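Long-range contact in catalytic domain of the nuclear inclusion protein A (nia) (Tobacco etch virus, PDB 1LVM), which cleaves peptide bonds as the catalytic domain of a viral nuclear inclusion protein, a chymotrypsin-type cysteine protease of peptidase family C4: residues 107-112 and 165-170. The protein carries 1 engineered substitution. Residues are numbered along the deposited sequence; the frame is centred on the assembly and turned at random.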
loop_
_atom_site.group_PDB
_atom_site.type_symbol
_atom_site.label_atom_id
_atom_site.label_comp_id
_atom_site.label_asym_id
_atom_site.label_seq_id
_atom_site.Cartn_x
_atom_site.Cartn_y
_atom_site.Cartn_z
ATOM N N LYS A 107 10.832 5.880 -5.170
ATOM C CA LYS A 107 10.607 5.661 -6.580
ATOM C C LYS A 107 9.631 4.492 -6.723
ATOM O O LYS A 107 9.739 3.491 -5.984
ATOM C CB LYS A 107 11.924 5.327 -7.314
ATOM C CG LYS A 107 13.038 6.410 -7.200
ATOM C CD LYS A 107 12.658 7.663 -7.945
ATOM C CE LYS A 107 13.671 8.802 -7.753
ATOM N NZ LYS A 107 13.130 10.111 -8.246
ATOM N N PHE A 108 8.648 4.685 -7.630
ATOM C CA PHE A 108 7.614 3.711 -7.920
ATOM C C PHE A 108 7.648 3.416 -9.418
ATOM O O PHE A 108 7.893 4.308 -10.221
ATOM C CB PHE A 108 6.202 4.266 -7.626
ATOM C CG PHE A 108 5.972 4.688 -6.211
ATOM C CD1 PHE A 108 6.444 5.913 -5.762
ATOM C CD2 PHE A 108 5.209 3.881 -5.309
ATOM C CE1 PHE A 108 6.169 6.322 -4.483
ATOM C CE2 PHE A 108 4.946 4.299 -4.057
ATOM C CZ PHE A 108 5.425 5.527 -3.633
ATOM N N ARG A 109 7.380 2.175 -9.799
ATOM C CA ARG A 109 7.251 1.834 -11.219
ATOM C C ARG A 109 6.373 0.587 -11.324
ATOM O O ARG A 109 6.063 -0.072 -10.308
ATOM C CB ARG A 109 8.614 1.555 -11.887
ATOM C CG ARG A 109 9.251 0.283 -11.239
ATOM C CD ARG A 109 10.461 -0.204 -12.071
ATOM N NE ARG A 109 11.278 -1.148 -11.319
ATOM C CZ ARG A 109 11.009 -2.442 -11.176
ATOM N NH1 ARG A 109 9.915 -3.024 -11.725
ATOM N NH2 ARG A 109 11.849 -3.169 -10.482
ATOM N N GLU A 110 5.919 0.301 -12.550
ATOM C CA GLU A 110 5.132 -0.897 -12.771
ATOM C C GLU A 110 6.001 -2.125 -12.540
ATOM O O GLU A 110 7.160 -2.103 -12.809
ATOM C CB GLU A 110 4.635 -0.968 -14.203
ATOM C CG GLU A 110 3.757 0.262 -14.576
ATOM C CD GLU A 110 3.083 0.053 -15.926
ATOM O OE1 GLU A 110 2.021 -0.586 -15.953
ATOM O OE2 GLU A 110 3.639 0.513 -16.933
ATOM N N PRO A 111 5.408 -3.211 -12.014
ATOM C CA PRO A 111 6.130 -4.454 -11.766
ATOM C C PRO A 111 6.506 -5.073 -13.125
ATOM O O PRO A 111 5.951 -4.699 -14.130
ATOM C CB PRO A 111 5.126 -5.299 -10.973
ATOM C CG PRO A 111 3.775 -4.752 -11.338
ATOM C CD PRO A 111 4.010 -3.261 -11.504
ATOM N N GLN A 112 7.479 -5.974 -13.129
ATOM C CA GLN A 112 7.954 -6.634 -14.337
ATOM C C GLN A 112 7.818 -8.116 -14.129
ATOM O O GLN A 112 8.161 -8.660 -13.089
ATOM C CB GLN A 112 9.412 -6.223 -14.579
ATOM C CG GLN A 112 9.449 -4.711 -14.912
ATOM C CD GLN A 112 10.843 -4.105 -14.951
ATOM O OE1 GLN A 112 11.852 -4.797 -14.764
ATOM N NE2 GLN A 112 10.903 -2.790 -15.190
ATOM N N SER A 165 11.010 -4.132 -5.300
ATOM C CA SER A 165 11.900 -4.886 -6.196
ATOM C C SER A 165 13.273 -5.025 -5.521
ATOM O O SER A 165 13.853 -4.022 -5.060
ATOM C CB SER A 165 12.126 -4.063 -7.464
ATOM O OG SER A 165 13.193 -4.655 -8.244
ATOM N N THR A 166 13.815 -6.229 -5.453
ATOM C CA THR A 166 15.135 -6.353 -4.821
ATOM C C THR A 166 16.139 -5.907 -5.876
ATOM O O THR A 166 17.291 -5.617 -5.572
ATOM C CB THR A 166 15.429 -7.840 -4.336
ATOM O OG1 THR A 166 15.409 -8.691 -5.497
ATOM C CG2 THR A 166 14.350 -8.322 -3.354
ATOM N N ARG A 167 15.706 -5.811 -7.128
ATOM C CA ARG A 167 16.636 -5.384 -8.176
ATOM C C ARG A 167 17.001 -3.922 -8.110
ATOM O O ARG A 167 18.170 -3.606 -8.240
ATOM C CB ARG A 167 16.093 -5.626 -9.584
ATOM C CG ARG A 167 17.209 -5.490 -10.645
ATOM C CD ARG A 167 16.671 -5.735 -12.053
ATOM N NE ARG A 167 15.502 -4.909 -12.325
ATOM C CZ ARG A 167 15.542 -3.618 -12.662
ATOM N NH1 ARG A 167 16.699 -2.964 -12.795
ATOM N NH2 ARG A 167 14.409 -2.962 -12.837
ATOM N N ASP A 168 16.036 -3.018 -7.884
ATOM C CA ASP A 168 16.381 -1.621 -7.884
ATOM C C ASP A 168 15.798 -0.854 -6.719
ATOM O O ASP A 168 15.977 0.367 -6.631
ATOM C CB ASP A 168 15.973 -0.996 -9.249
ATOM C CG ASP A 168 14.464 -1.058 -9.500
ATOM O OD1 ASP A 168 13.731 -1.508 -8.594
ATOM O OD2 ASP A 168 14.037 -0.681 -10.610
ATOM N N GLY A 169 15.137 -1.557 -5.792
ATOM C CA GLY A 169 14.589 -0.877 -4.605
ATOM C C GLY A 169 13.343 -0.014 -4.890
ATOM O O GLY A 169 12.898 0.731 -4.020
ATOM N N PHE A 170 12.802 -0.118 -6.091
ATOM C CA PHE A 170 11.575 0.666 -6.420
ATOM C C PHE A 170 10.350 -0.082 -5.858
ATOM O O PHE A 170 10.302 -1.334 -5.825
ATOM C CB PHE A 170 11.373 0.769 -7.906
ATOM C CG PHE A 170 12.251 1.792 -8.591
ATOM C CD1 PHE A 170 13.587 1.992 -8.216
ATOM C CD2 PHE A 170 11.747 2.511 -9.650
ATOM C CE1 PHE A 170 14.421 2.921 -8.934
ATOM C CE2 PHE A 170 12.560 3.441 -10.362
ATOM C CZ PHE A 170 13.904 3.634 -9.993
HETATM O O HOH W 1 12.083 3.588 -3.610
HETATM O O HOH W 2 12.976 -5.894 -12.472
HETATM O O HOH W 3 13.295 -0.635 -14.797
#
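R109 and D168 form the salt bridge of this contact. R109 grips the carboxylate side-on with two nitrogens. R109 NE gives a bond of 2.9 Å to D168 OD2, on its syn lone pair, while R109 NH2 reaches D168 OD1 at 3.1 Å. With CG between its backbone N and carbonyl carbon (chi1 65°), R109 runs extended to NE, which carries the guanidinium to D168. The two planes are 57° apart. R109 NH2 meets OD1 from above the carboxylate plane. From the opposite face F170 N donates to the same OD1, closing an Asx turn. R167 joins the salt-bridge network: its NH2 lies over a face of the R109 guanidinium. D168 OD2 is 3.2 Å from R167 NH2 but well out of that guanidinium plane, so the attraction is one of charge alone. D168 OD2 also lies toward the rim of one F170 face. E115 also pairs with R109 NH2.

The turn 165-170 joins strands 162-165 and 171-179 of the six-stranded barrel in this two-barrel, chymotrypsin-like fold. Segment 107-112 belongs to the connection between the barrels and bonds to I171 through its backbone.

Nonpolar contact centres on F170. K107 CB sits over the middle of the opposite face of the F170 ring, 3.5 Å from its centroid, as a CH-pi contact. R109 CG packs against F170 CD2 at 3.7 Å.

Water bridges link K107 N to G169 O, and Q112 OE1 to R167 NE.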